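Local coordinates for protein citrate synthase (Metallosphaera sedula, PDB 6ABW) that probably catalyses the condensation of oxaloacetate with acetyl-CoA and water to give citrate and free CoA in the tricarboxylic acid cycle, at residues D82-V87 and L135-S140; Q89-M94 and S113-I118; G106-A111 and T141-V146; N145-K150 and P338-T343; S163-F168 and A184-L189. All blocks are in the same frame, centred on the assembly; numbering follows the deposited sequence.

Contact 1 of 5, residues D82-V87 and L135-S140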
# COMPACT_ATOMS: atom_id res chain seq x y z
N ASP A 82 25.66 -6.07 3.85
CA ASP A 82 25.98 -6.84 5.05
C ASP A 82 25.55 -6.20 6.35
O ASP A 82 25.03 -6.88 7.21
CB ASP A 82 27.47 -7.12 5.19
CG ASP A 82 27.97 -8.12 4.13
OD1 ASP A 82 27.14 -8.87 3.54
OD2 ASP A 82 29.21 -8.17 3.88
N GLU A 83 25.68 -4.90 6.42
CA GLU A 83 25.36 -4.24 7.72
C GLU A 83 23.84 -4.05 7.83
O GLU A 83 23.36 -3.87 8.91
CB GLU A 83 26.17 -2.97 7.91
CG GLU A 83 25.74 -1.82 7.08
CD GLU A 83 26.65 -0.59 7.16
OE1 GLU A 83 26.67 0.18 6.14
OE2 GLU A 83 27.31 -0.38 8.22
N ALA A 84 23.11 -4.11 6.70
CA ALA A 84 21.67 -3.89 6.71
C ALA A 84 20.84 -5.15 7.02
O ALA A 84 19.69 -5.00 7.33
CB ALA A 84 21.27 -3.29 5.39
N TYR A 85 21.37 -6.35 6.93
CA TYR A 85 20.54 -7.57 7.13
C TYR A 85 19.82 -7.60 8.45
O TYR A 85 18.69 -8.05 8.50
CB TYR A 85 21.37 -8.86 7.04
CG TYR A 85 21.84 -9.14 5.63
CD1 TYR A 85 20.91 -9.26 4.58
CD2 TYR A 85 23.17 -9.45 5.37
CE1 TYR A 85 21.32 -9.52 3.28
CE2 TYR A 85 23.60 -9.83 4.10
CZ TYR A 85 22.68 -9.81 3.05
OH TYR A 85 23.12 -10.17 1.82
N GLU A 86 20.49 -7.19 9.53
CA GLU A 86 19.94 -7.23 10.87
C GLU A 86 18.79 -6.23 10.98
O GLU A 86 18.90 -5.05 10.58
CB GLU A 86 21.02 -6.98 12.01
CG GLU A 86 21.97 -5.76 11.82
CD GLU A 86 23.42 -5.89 12.47
OE1 GLU A 86 23.48 -6.08 13.71
OE2 GLU A 86 24.49 -5.72 11.76
N VAL A 87 17.64 -6.73 11.43
CA VAL A 87 16.48 -5.88 11.78
C VAL A 87 16.10 -6.07 13.23
O VAL A 87 16.47 -7.05 13.81
CB VAL A 87 15.28 -6.19 10.87
CG1 VAL A 87 15.71 -5.89 9.41
CG2 VAL A 87 14.78 -7.63 11.00
N LEU A 135 17.19 -1.55 2.01
CA LEU A 135 15.86 -2.19 1.91
C LEU A 135 15.97 -3.56 1.22
O LEU A 135 15.30 -4.50 1.60
CB LEU A 135 14.90 -1.23 1.14
CG LEU A 135 13.43 -1.74 0.99
CD1 LEU A 135 12.47 -0.56 0.83
CD2 LEU A 135 13.25 -2.68 -0.20
N VAL A 136 16.74 -3.65 0.15
CA VAL A 136 16.91 -4.91 -0.59
C VAL A 136 17.52 -6.00 0.31
O VAL A 136 17.06 -7.14 0.35
CB VAL A 136 17.74 -4.72 -1.88
CG1 VAL A 136 18.13 -6.08 -2.43
CG2 VAL A 136 16.88 -3.93 -2.87
N ALA A 137 18.53 -5.63 1.08
CA ALA A 137 19.01 -6.53 2.12
C ALA A 137 18.01 -7.00 3.11
O ALA A 137 17.93 -8.20 3.49
CB ALA A 137 20.12 -5.80 2.89
N ARG A 138 17.22 -6.07 3.59
CA ARG A 138 16.20 -6.39 4.56
C ARG A 138 15.05 -7.24 3.97
O ARG A 138 14.45 -8.02 4.66
CB ARG A 138 15.71 -5.12 5.22
CG ARG A 138 16.83 -4.53 6.09
CD ARG A 138 16.60 -3.12 6.49
NE ARG A 138 17.75 -2.71 7.29
CZ ARG A 138 18.07 -1.46 7.62
NH1 ARG A 138 17.43 -0.42 7.16
NH2 ARG A 138 19.15 -1.26 8.39
N ALA A 139 14.82 -7.10 2.66
CA ALA A 139 13.91 -8.00 1.93
C ALA A 139 14.37 -9.43 2.02
O ALA A 139 13.55 -10.32 2.22
CB ALA A 139 13.71 -7.56 0.49
N SER A 140 15.68 -9.63 1.94
CA SER A 140 16.27 -10.97 2.15
C SER A 140 15.95 -11.51 3.54
O SER A 140 15.45 -12.65 3.70
CB SER A 140 17.80 -10.89 1.90
OG SER A 140 18.37 -12.14 2.13
O HOH W 1 20.71 -3.27 10.00
O HOH W 2 20.98 -12.18 1.34
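Tyr-85 and Arg-138 bring the backbones closest, their CA atoms 5.2 Å apart, where the C-terminal part of helix 71-84 and the residues after it rest on the flank of helix 128-151. This is helix-end packing inside the mainly helical citrate synthase fold, away from the annotated sites. Two alanines let the chains come close: Ala-84 CB meets Ala-137 CB at 3.7 Å. Arg-138 supplies the direct polar link. Its chain is extended from CG to NE and slides past Val-87 in the opposite direction, with Arg-138 CG touching Val-87 CG1 at 3.8 Å. Arg-138 NE then donates to Ala-84 O over 3.0 Å; the N-H...O angle is 152°, and the donor lies in the carbonyl plane on a lone pair, while the oxygen sits tilted out of the guanidinium plane. At the edge of the same group, NH2 donates to a water that itself donates to Glu-83 O and Glu-86 O, so the arginine holds one carbonyl directly and two through the water. NH1 has a further partner in Tyr-215 OH, and the guanidinium also makes a cation-pi contact with Tyr-119; these probably fix it further. The Tyr-85 ring presents an edge to the helix: CD1 lies 3.3 Å from Ala-137 O, near the ring plane. At the hydroxyl end, one water joins Tyr-85 OH at 3.0 Å to Ser-140 OG at 2.7 Å.

Contact 2 of 5, residues Q89-M94 and S113-I118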
# COMPACT_ATOMS: atom_id res chain seq x y z
N GLN A 89 14.32 -7.21 16.57
CA GLN A 89 13.60 -8.40 16.95
C GLN A 89 12.07 -8.29 16.83
O GLN A 89 11.41 -9.30 16.52
CB GLN A 89 14.02 -8.90 18.35
CG GLN A 89 14.95 -10.11 18.19
CD GLN A 89 14.21 -11.37 17.77
OE1 GLN A 89 13.03 -11.58 18.15
NE2 GLN A 89 14.89 -12.24 17.01
N GLN A 90 11.55 -7.08 17.00
CA GLN A 90 10.13 -6.84 16.92
C GLN A 90 9.61 -7.15 15.51
O GLN A 90 8.48 -7.63 15.38
CB GLN A 90 9.80 -5.41 17.31
CG GLN A 90 10.01 -5.10 18.78
CD GLN A 90 11.45 -4.89 19.21
OE1 GLN A 90 12.38 -4.66 18.40
NE2 GLN A 90 11.65 -4.99 20.51
N VAL A 91 10.42 -6.90 14.47
CA VAL A 91 9.98 -7.22 13.10
C VAL A 91 9.86 -8.75 12.94
O VAL A 91 8.87 -9.26 12.38
CB VAL A 91 10.95 -6.66 12.06
CG1 VAL A 91 10.48 -7.01 10.67
CG2 VAL A 91 10.97 -5.16 12.17
N ILE A 92 10.87 -9.47 13.44
CA ILE A 92 10.87 -10.90 13.41
C ILE A 92 9.67 -11.44 14.20
O ILE A 92 8.95 -12.34 13.73
CB ILE A 92 12.21 -11.51 13.93
CG1 ILE A 92 13.43 -11.04 13.14
CG2 ILE A 92 12.12 -13.03 14.04
CD1 ILE A 92 13.27 -11.11 11.66
N ASP A 93 9.44 -10.89 15.40
CA ASP A 93 8.33 -11.35 16.26
C ASP A 93 7.02 -11.21 15.53
O ASP A 93 6.11 -12.05 15.64
CB ASP A 93 8.24 -10.52 17.56
CG ASP A 93 9.43 -10.70 18.53
OD1 ASP A 93 10.29 -11.60 18.31
OD2 ASP A 93 9.51 -9.87 19.50
N MET A 94 6.88 -10.14 14.77
CA MET A 94 5.64 -9.93 14.06
C MET A 94 5.38 -10.95 13.01
O MET A 94 4.25 -11.47 12.89
CB MET A 94 5.62 -8.57 13.39
CG MET A 94 5.53 -7.48 14.46
SD MET A 94 5.42 -5.77 13.81
CE MET A 94 4.67 -6.11 12.24
N SER A 113 5.70 -3.03 6.62
CA SER A 113 5.04 -1.87 7.29
C SER A 113 5.79 -1.57 8.58
O SER A 113 6.05 -0.39 8.88
CB SER A 113 3.52 -2.00 7.63
OG SER A 113 2.80 -2.44 6.50
N ALA A 114 6.20 -2.61 9.29
CA ALA A 114 7.00 -2.41 10.50
C ALA A 114 8.35 -1.82 10.23
O ALA A 114 8.80 -0.93 10.93
CB ALA A 114 7.13 -3.72 11.28
N LEU A 115 9.03 -2.27 9.19
CA LEU A 115 10.28 -1.67 8.73
C LEU A 115 10.09 -0.21 8.34
O LEU A 115 10.92 0.62 8.63
CB LEU A 115 10.88 -2.47 7.58
CG LEU A 115 11.38 -3.89 7.83
CD1 LEU A 115 11.71 -4.53 6.49
CD2 LEU A 115 12.56 -3.83 8.74
N SER A 116 8.97 0.13 7.70
CA SER A 116 8.69 1.49 7.42
C SER A 116 8.60 2.39 8.68
O SER A 116 9.15 3.50 8.69
CB SER A 116 7.50 1.62 6.49
OG SER A 116 7.18 2.95 6.18
N SER A 117 7.95 1.91 9.71
CA SER A 117 7.78 2.62 10.95
C SER A 117 9.11 2.81 11.68
O SER A 117 9.31 3.82 12.34
CB SER A 117 6.82 1.82 11.85
OG SER A 117 5.49 1.89 11.30
N ILE A 118 10.01 1.84 11.55
CA ILE A 118 11.30 1.87 12.25
C ILE A 118 12.37 2.66 11.45
O ILE A 118 13.11 3.45 12.05
CB ILE A 118 11.74 0.42 12.54
CG1 ILE A 118 10.76 -0.18 13.54
CG2 ILE A 118 13.18 0.34 12.99
CD1 ILE A 118 10.82 -1.67 13.65
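Apolar packing carries this contact, with Val-91 facing Ala-114, Leu-115 and Ile-118 from the other helix. One methyl of Val-91 does most of the work. With chi1 at 179°, CG1 lies opposite the backbone N and CG2 opposite the carbonyl carbon, which directs CG2 across the interface. There Val-91 CG2 meets Ile-118 CD1 at 3.8 Å and Leu-115 CD2 at 4.0 Å, the leucine side chain crossing the valine at about a right angle. Ala-114 CB lies a little farther from Val-91 CG2, at 4.2 Å. A second apolar cluster forms one turn along, where Met-94 reaches over with its sulfur end. Met-94 SD and CE both rest against Ala-114 CB, at 3.7 and 3.6 Å, because the chain runs extended through chi2 and bends only at chi3 (27°).

Polar interactions belong to the surroundings rather than to the pair. Ser-113 OG bonds back to Glu-109 O of its own helix and also to Ser-113 OG of the second subunit, while Ser-116 OG is held by Asp-213 and Ser-216. The methionine too is at the subunit boundary, packing on Met-94 of the second subunit.

The short axes approach to 9.9 Å with N-to-C directions at 162°. Joined by a brief connection, helices 89-97 and 104-119 therefore form an antiparallel alpha-alpha hairpin, which here contributes to the helical dimer interface of this citrate synthase.

Contact 3 of 5, residues G106-A111 and T141-V146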
# COMPACT_ATOMS: atom_id res chain seq x y z
N GLY A 106 1.43 -11.41 2.19
CA GLY A 106 0.79 -10.69 3.28
C GLY A 106 1.70 -10.57 4.51
O GLY A 106 1.77 -9.52 5.17
N MET A 107 2.40 -11.64 4.82
CA MET A 107 3.38 -11.58 5.88
C MET A 107 4.51 -10.59 5.55
O MET A 107 4.97 -9.81 6.39
CB MET A 107 3.91 -12.98 6.14
CG MET A 107 2.83 -13.93 6.57
SD MET A 107 3.42 -15.64 6.82
CE MET A 107 4.51 -15.36 8.11
N MET A 108 4.99 -10.61 4.30
CA MET A 108 5.94 -9.61 3.86
C MET A 108 5.39 -8.20 4.00
O MET A 108 6.12 -7.30 4.37
CB MET A 108 6.35 -9.84 2.40
CG MET A 108 7.06 -11.11 2.07
SD MET A 108 7.57 -11.09 0.30
CE MET A 108 8.54 -9.74 0.10
N GLU A 109 4.16 -7.96 3.60
CA GLU A 109 3.51 -6.68 3.67
C GLU A 109 3.54 -6.16 5.12
O GLU A 109 3.90 -4.96 5.37
CB GLU A 109 2.07 -6.80 3.13
CG GLU A 109 1.25 -5.55 3.06
CD GLU A 109 -0.25 -5.82 3.05
OE1 GLU A 109 -0.77 -6.44 4.00
OE2 GLU A 109 -0.95 -5.34 2.17
N THR A 110 3.28 -7.04 6.08
CA THR A 110 3.23 -6.66 7.46
C THR A 110 4.63 -6.31 7.97
O THR A 110 4.85 -5.29 8.61
CB THR A 110 2.58 -7.77 8.29
OG1 THR A 110 1.28 -8.04 7.76
CG2 THR A 110 2.43 -7.35 9.74
N ALA A 111 5.60 -7.15 7.64
CA ALA A 111 6.98 -6.89 7.98
C ALA A 111 7.54 -5.62 7.38
O ALA A 111 8.15 -4.83 8.05
CB ALA A 111 7.83 -8.09 7.65
N THR A 141 16.18 -10.70 4.56
CA THR A 141 15.86 -11.10 5.92
C THR A 141 14.40 -11.45 6.14
O THR A 141 14.07 -12.47 6.73
CB THR A 141 16.28 -9.98 6.85
OG1 THR A 141 17.69 -9.72 6.66
CG2 THR A 141 16.04 -10.36 8.32
N VAL A 142 13.53 -10.60 5.61
CA VAL A 142 12.08 -10.83 5.67
C VAL A 142 11.64 -12.08 4.97
O VAL A 142 10.95 -12.90 5.58
CB VAL A 142 11.33 -9.60 5.13
CG1 VAL A 142 9.85 -9.90 4.95
CG2 VAL A 142 11.56 -8.45 6.14
N VAL A 143 12.10 -12.32 3.74
CA VAL A 143 11.60 -13.46 3.00
C VAL A 143 12.08 -14.80 3.61
O VAL A 143 11.31 -15.75 3.79
CB VAL A 143 11.93 -13.33 1.51
CG1 VAL A 143 11.49 -14.57 0.79
CG2 VAL A 143 11.19 -12.14 0.90
N ALA A 144 13.32 -14.81 4.09
CA ALA A 144 13.89 -15.99 4.70
C ALA A 144 13.09 -16.34 5.98
O ALA A 144 12.77 -17.51 6.21
CB ALA A 144 15.38 -15.72 5.02
N ASN A 145 12.70 -15.33 6.73
CA ASN A 145 11.96 -15.50 7.98
C ASN A 145 10.49 -15.83 7.81
O ASN A 145 9.90 -16.53 8.59
CB ASN A 145 12.28 -14.39 8.94
CG ASN A 145 13.66 -14.61 9.56
OD1 ASN A 145 13.86 -15.58 10.28
ND2 ASN A 145 14.65 -13.83 9.09
N VAL A 146 9.90 -15.35 6.67
CA VAL A 146 8.56 -15.74 6.31
C VAL A 146 8.52 -17.24 6.03
O VAL A 146 7.65 -17.98 6.49
CB VAL A 146 8.06 -14.86 5.12
CG1 VAL A 146 6.80 -15.46 4.45
CG2 VAL A 146 7.74 -13.45 5.58
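Met-108 and Val-142 face each other obliquely, as do Met-107 with Val-146 and Met-108 with Val-143. Val-146 and Val-142 use both methyls, Val-143 only CG2. In Val-146 (chi1 165°) CG1 lies opposite the backbone N and CG2 opposite the carbonyl carbon, and the fork closes on the root of Met-107: Val-146 CG2 is 3.9 Å from Met-107 CB, whereas CG1 comes nearer the sulfur, 4.1 Å from Met-107 SD. Val-142 straddles Ala-111 in a similar way, its CG1 at 3.8 Å and its CG2 at 4.0 Å from Ala-111 CB, and CG1 also lies against Met-108 CG. The thioether end of Met-108 bends at chi3 and reaches along to Val-143, where Met-108 CE and Val-143 CG2 meet at 3.7 Å.

Such apolar interlocking joins two successive helices of the citrate synthase body, 104-119 and 128-151, whose short axes pass 9.9 Å apart with directions at 135°. The far side of helix 104-119 looks to the second subunit, where Glu-109 OE2 bonds to Ser-216 OG of that chain. The flank of helix 128-151 near Val-143 is covered by Phe-168 and Leu-348.

Two polar side chains, Thr-110 and Asn-145, turn back onto their own helices. Thr-110 OG1 donates to Gly-106 O at 3.0 Å, and Asn-145 ND2 to Thr-141 O at 2.8 Å. In both cases the backbone N of the same residue reaches that carbonyl oxygen from the opposite face of its plane, so each oxygen is gripped twice.

Contact 4 of 5, residues N145-K150 and P338-T343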
# COMPACT_ATOMS: atom_id res chain seq x y z
N ASN A 145 12.70 -15.33 6.73
CA ASN A 145 11.96 -15.50 7.98
C ASN A 145 10.49 -15.83 7.81
O ASN A 145 9.90 -16.53 8.59
CB ASN A 145 12.28 -14.39 8.94
CG ASN A 145 13.66 -14.61 9.56
OD1 ASN A 145 13.86 -15.58 10.28
ND2 ASN A 145 14.65 -13.83 9.09
N VAL A 146 9.90 -15.35 6.67
CA VAL A 146 8.56 -15.74 6.31
C VAL A 146 8.52 -17.24 6.03
O VAL A 146 7.65 -17.98 6.49
CB VAL A 146 8.06 -14.86 5.12
CG1 VAL A 146 6.80 -15.46 4.45
CG2 VAL A 146 7.74 -13.45 5.58
N LEU A 147 9.50 -17.75 5.30
CA LEU A 147 9.56 -19.18 5.03
C LEU A 147 9.68 -19.94 6.35
O LEU A 147 8.96 -20.97 6.60
CB LEU A 147 10.73 -19.48 4.08
CG LEU A 147 11.14 -21.00 4.12
CD1 LEU A 147 10.05 -21.80 3.50
CD2 LEU A 147 12.48 -21.14 3.40
N ARG A 148 10.61 -19.47 7.18
CA ARG A 148 10.92 -20.19 8.39
C ARG A 148 9.76 -20.18 9.42
O ARG A 148 9.41 -21.20 10.03
CB ARG A 148 12.24 -19.70 8.93
CG ARG A 148 13.40 -20.16 8.06
CD ARG A 148 14.71 -19.58 8.55
NE ARG A 148 15.18 -20.26 9.76
CZ ARG A 148 15.85 -21.41 9.78
NH1 ARG A 148 16.16 -21.94 10.94
NH2 ARG A 148 16.13 -22.11 8.67
N ALA A 149 9.08 -19.05 9.55
CA ALA A 149 7.83 -19.01 10.29
C ALA A 149 6.77 -19.97 9.83
O ALA A 149 6.14 -20.67 10.64
CB ALA A 149 7.28 -17.62 10.40
N LYS A 150 6.55 -20.01 8.53
CA LYS A 150 5.52 -20.87 7.98
C LYS A 150 5.88 -22.37 8.18
O LYS A 150 4.99 -23.18 8.40
CB LYS A 150 5.23 -20.52 6.53
CG LYS A 150 4.47 -19.22 6.39
CD LYS A 150 4.24 -18.84 4.91
CE LYS A 150 3.16 -19.67 4.22
NZ LYS A 150 1.80 -19.71 4.84
N PRO A 338 9.04 -24.21 -0.79
CA PRO A 338 7.71 -24.68 -1.11
C PRO A 338 6.98 -23.75 -2.11
O PRO A 338 7.26 -22.54 -2.15
CB PRO A 338 7.01 -24.74 0.25
CG PRO A 338 8.02 -24.37 1.26
CD PRO A 338 9.25 -23.86 0.63
N VAL A 339 5.94 -24.28 -2.72
CA VAL A 339 5.15 -23.55 -3.69
C VAL A 339 4.58 -22.23 -3.07
O VAL A 339 4.50 -21.19 -3.72
CB VAL A 339 4.01 -24.40 -4.26
CG1 VAL A 339 3.12 -23.59 -5.21
CG2 VAL A 339 4.61 -25.59 -5.02
N TYR A 340 4.23 -22.25 -1.81
CA TYR A 340 3.64 -21.07 -1.18
C TYR A 340 4.57 -19.86 -1.14
O TYR A 340 4.13 -18.76 -0.79
CB TYR A 340 3.03 -21.34 0.23
CG TYR A 340 3.97 -21.82 1.30
CD1 TYR A 340 4.94 -20.99 1.83
CD2 TYR A 340 3.85 -23.12 1.85
CE1 TYR A 340 5.79 -21.40 2.84
CE2 TYR A 340 4.72 -23.55 2.84
CZ TYR A 340 5.66 -22.69 3.35
OH TYR A 340 6.53 -23.09 4.33
N MET A 341 5.84 -20.05 -1.40
CA MET A 341 6.82 -19.00 -1.37
C MET A 341 7.03 -18.39 -2.74
O MET A 341 7.77 -17.41 -2.79
CB MET A 341 8.20 -19.48 -0.88
CG MET A 341 8.26 -19.83 0.62
SD MET A 341 7.79 -18.50 1.71
CE MET A 341 9.04 -17.29 1.39
N PHE A 342 6.47 -18.91 -3.85
CA PHE A 342 6.99 -18.46 -5.13
C PHE A 342 6.79 -16.95 -5.46
O PHE A 342 7.69 -16.29 -5.96
CB PHE A 342 6.46 -19.31 -6.27
CG PHE A 342 6.87 -20.77 -6.27
CD1 PHE A 342 7.83 -21.27 -5.45
CD2 PHE A 342 6.27 -21.61 -7.21
CE1 PHE A 342 8.14 -22.65 -5.51
CE2 PHE A 342 6.57 -22.95 -7.31
CZ PHE A 342 7.53 -23.47 -6.44
N THR A 343 5.61 -16.43 -5.15
CA THR A 343 5.36 -15.02 -5.38
C THR A 343 6.22 -14.14 -4.44
O THR A 343 6.58 -13.03 -4.82
CB THR A 343 3.85 -14.70 -5.35
OG1 THR A 343 3.27 -15.36 -6.49
CG2 THR A 343 3.60 -13.20 -5.50
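Lys-150 lies across one face of the Tyr-340 ring, while the buried half of the contact is Leu-147 set against Met-341. On that buried side the thioether curls up, bent at chi2 and chi3, and settles on the helix: Met-341 SD is 3.8 Å from Leu-147 CA, and Met-341 CE is 3.9 Å from Leu-147 CB. The same methyl also approaches Val-146 CG1. Leu-147 points its CD1 branch onward to Pro-338, meeting CD at 3.6 Å.

Here residues 339-341 make a 3-10 turn that leads into helix 342-365, so the contact fits the entry of one long helix of the citrate synthase fold against helix 128-151.

Toward the partly exposed side the packing changes character, and the closest approach of the contact is found there, over the tyrosine ring. Tyr-340 has CG between the backbone N and the carbonyl carbon (chi1 61°), and from there the ring slides past Lys-150 in the opposite direction. Lys-150 CE sits 3.6 Å from the centroid of the Tyr-340 ring as a CH-pi contact, and only 3.3 Å from Tyr-340 CD1. Lys-150 NZ stands farther off, 4.7 Å from the centroid of the Tyr-340 ring but just 15° from the ring normal, a cation-pi geometry. Pro-338 CB lies over the opposite face, toward the rim. Both polar ends have partners beyond the two segments: NZ donates to Ser-102 O, which probably steadies the ammonium above the ring, and Tyr-340 OH bonds to Glu-151 OE1.

Contact 5 of 5, residues S163-F168 and A184-L189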
# COMPACT_ATOMS: atom_id res chain seq x y z
N SER A 163 28.13 -14.08 -1.49
CA SER A 163 27.12 -13.37 -2.27
C SER A 163 25.76 -13.29 -1.57
O SER A 163 25.43 -14.06 -0.65
CB SER A 163 26.92 -14.01 -3.60
OG SER A 163 26.30 -15.30 -3.47
N PHE A 164 24.98 -12.35 -2.07
CA PHE A 164 23.62 -12.11 -1.60
C PHE A 164 22.80 -13.33 -1.74
O PHE A 164 22.12 -13.73 -0.79
CB PHE A 164 23.05 -10.96 -2.39
CG PHE A 164 21.61 -10.55 -2.01
CD1 PHE A 164 20.53 -11.21 -2.51
CD2 PHE A 164 21.40 -9.45 -1.17
CE1 PHE A 164 19.18 -10.82 -2.15
CE2 PHE A 164 20.13 -9.05 -0.81
CZ PHE A 164 18.99 -9.71 -1.35
N ALA A 165 22.89 -13.97 -2.90
CA ALA A 165 22.17 -15.23 -3.12
C ALA A 165 22.51 -16.30 -2.11
O ALA A 165 21.67 -17.01 -1.58
CB ALA A 165 22.40 -15.74 -4.54
N LYS A 166 23.82 -16.48 -1.87
CA LYS A 166 24.25 -17.47 -0.88
C LYS A 166 23.79 -17.17 0.55
O LYS A 166 23.31 -18.06 1.24
CB LYS A 166 25.81 -17.65 -0.93
CG LYS A 166 26.23 -18.82 -0.12
CD LYS A 166 27.74 -18.93 -0.17
CE LYS A 166 28.18 -20.07 0.75
NZ LYS A 166 29.61 -20.44 0.39
N SER A 167 23.89 -15.93 0.96
CA SER A 167 23.44 -15.50 2.30
C SER A 167 21.95 -15.75 2.51
O SER A 167 21.52 -16.24 3.59
CB SER A 167 23.79 -14.04 2.56
OG SER A 167 25.19 -13.83 2.59
N PHE A 168 21.18 -15.51 1.44
CA PHE A 168 19.73 -15.71 1.46
C PHE A 168 19.38 -17.21 1.57
O PHE A 168 18.57 -17.67 2.42
CB PHE A 168 19.08 -15.02 0.22
CG PHE A 168 17.63 -15.38 0.09
CD1 PHE A 168 16.73 -14.99 1.09
CD2 PHE A 168 17.15 -16.20 -0.98
CE1 PHE A 168 15.40 -15.33 1.03
CE2 PHE A 168 15.81 -16.55 -1.03
CZ PHE A 168 14.92 -16.09 -0.04
N ALA A 184 21.87 -20.42 -9.45
CA ALA A 184 20.43 -20.46 -9.90
C ALA A 184 19.65 -19.37 -9.17
O ALA A 184 18.80 -18.72 -9.73
CB ALA A 184 19.82 -21.83 -9.64
N MET A 185 19.91 -19.23 -7.91
CA MET A 185 19.19 -18.19 -7.07
C MET A 185 19.60 -16.82 -7.52
O MET A 185 18.77 -15.90 -7.68
CB MET A 185 19.46 -18.46 -5.60
CG MET A 185 18.72 -17.47 -4.67
SD MET A 185 16.96 -17.87 -4.64
CE MET A 185 16.22 -16.26 -4.83
N ASP A 186 20.89 -16.61 -7.79
CA ASP A 186 21.38 -15.37 -8.27
C ASP A 186 20.73 -15.02 -9.60
O ASP A 186 20.28 -13.85 -9.87
CB ASP A 186 22.95 -15.41 -8.43
CG ASP A 186 23.50 -14.08 -8.76
OD1 ASP A 186 23.48 -13.14 -7.88
OD2 ASP A 186 23.90 -13.92 -9.95
N ALA A 187 20.67 -16.01 -10.47
CA ALA A 187 20.01 -15.79 -11.76
C ALA A 187 18.53 -15.33 -11.59
O ALA A 187 18.04 -14.42 -12.28
CB ALA A 187 20.10 -17.03 -12.65
N ALA A 188 17.81 -16.04 -10.75
CA ALA A 188 16.38 -15.79 -10.48
C ALA A 188 16.20 -14.38 -9.97
O ALA A 188 15.30 -13.70 -10.38
CB ALA A 188 15.85 -16.78 -9.48
N LEU A 189 17.08 -13.93 -9.08
CA LEU A 189 17.04 -12.56 -8.58
C LEU A 189 17.25 -11.55 -9.65
O LEU A 189 16.60 -10.52 -9.66
CB LEU A 189 18.08 -12.31 -7.52
CG LEU A 189 17.83 -13.08 -6.26
CD1 LEU A 189 19.07 -13.13 -5.39
CD2 LEU A 189 16.68 -12.38 -5.54
O HOH W 3 24.09 -12.76 -5.28
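Phe-168 and Met-185 both set out with CG opposite the backbone N (chi1 171° and -178°), and the further bends in the methionine then swing its sulfur end across the phenylalanine at about a right angle. Met-185 SD arrives at the edge of the Phe-168 ring, 5.2 Å from the centroid, a Met-aromatic contact, while Met-185 CE touches Phe-168 CE2 at 3.8 Å. Leu-189 makes a comparable approach one turn on: its CD1 lies near the plane of the Phe-164 ring, at the edge, 3.8 Å from Phe-164 CD1. Between these two aromatic contacts the small Ala-165 presses its CB to 3.7 Å from Asp-186 N, consistent with the short axes passing 8.8 Å apart.

A water provides the polar link, accepting from Ala-165 N and donating to Asp-186 OD1 at 2.7 Å; that carboxylate oxygen also forms a hydrogen bond with Phe-56 N. Ser-163 is the N-cap, OG accepting from Lys-166 N.

Helices 164-173 and 179-191 follow each other in the chain and cross at 111°. Phe-164 packs on Val-136 and Ser-140 of helix 128-151, Phe-168 on Ser-140 and Val-143, and Ala-184 and Ala-187 touch Tyr-286 of helix 278-292.

Helix 128-151 is the common thread: contacts 1, 3 and 4 follow one another along it, and contacts 3 and 4 share Asn-145 and Val-146, their centres 9 Å apart. Contact 1 is tied to contact 3 by a probable hydrogen bond, Tyr-85 O to Thr-141 OG1 at 2.7 Å, and to contact 2 by packing of Val-87 on Leu-115. Contact 5 covers another flank of that helix, with Ser-140 OG 3.4 Å from Phe-168 CD1. Contacts 2 and 3 both use helix 104-119 and reach the second subunit. None lies at an annotated site; in contact 4, the Tyr-340 side chain remains about 14 Å from bound acetyl-CoA.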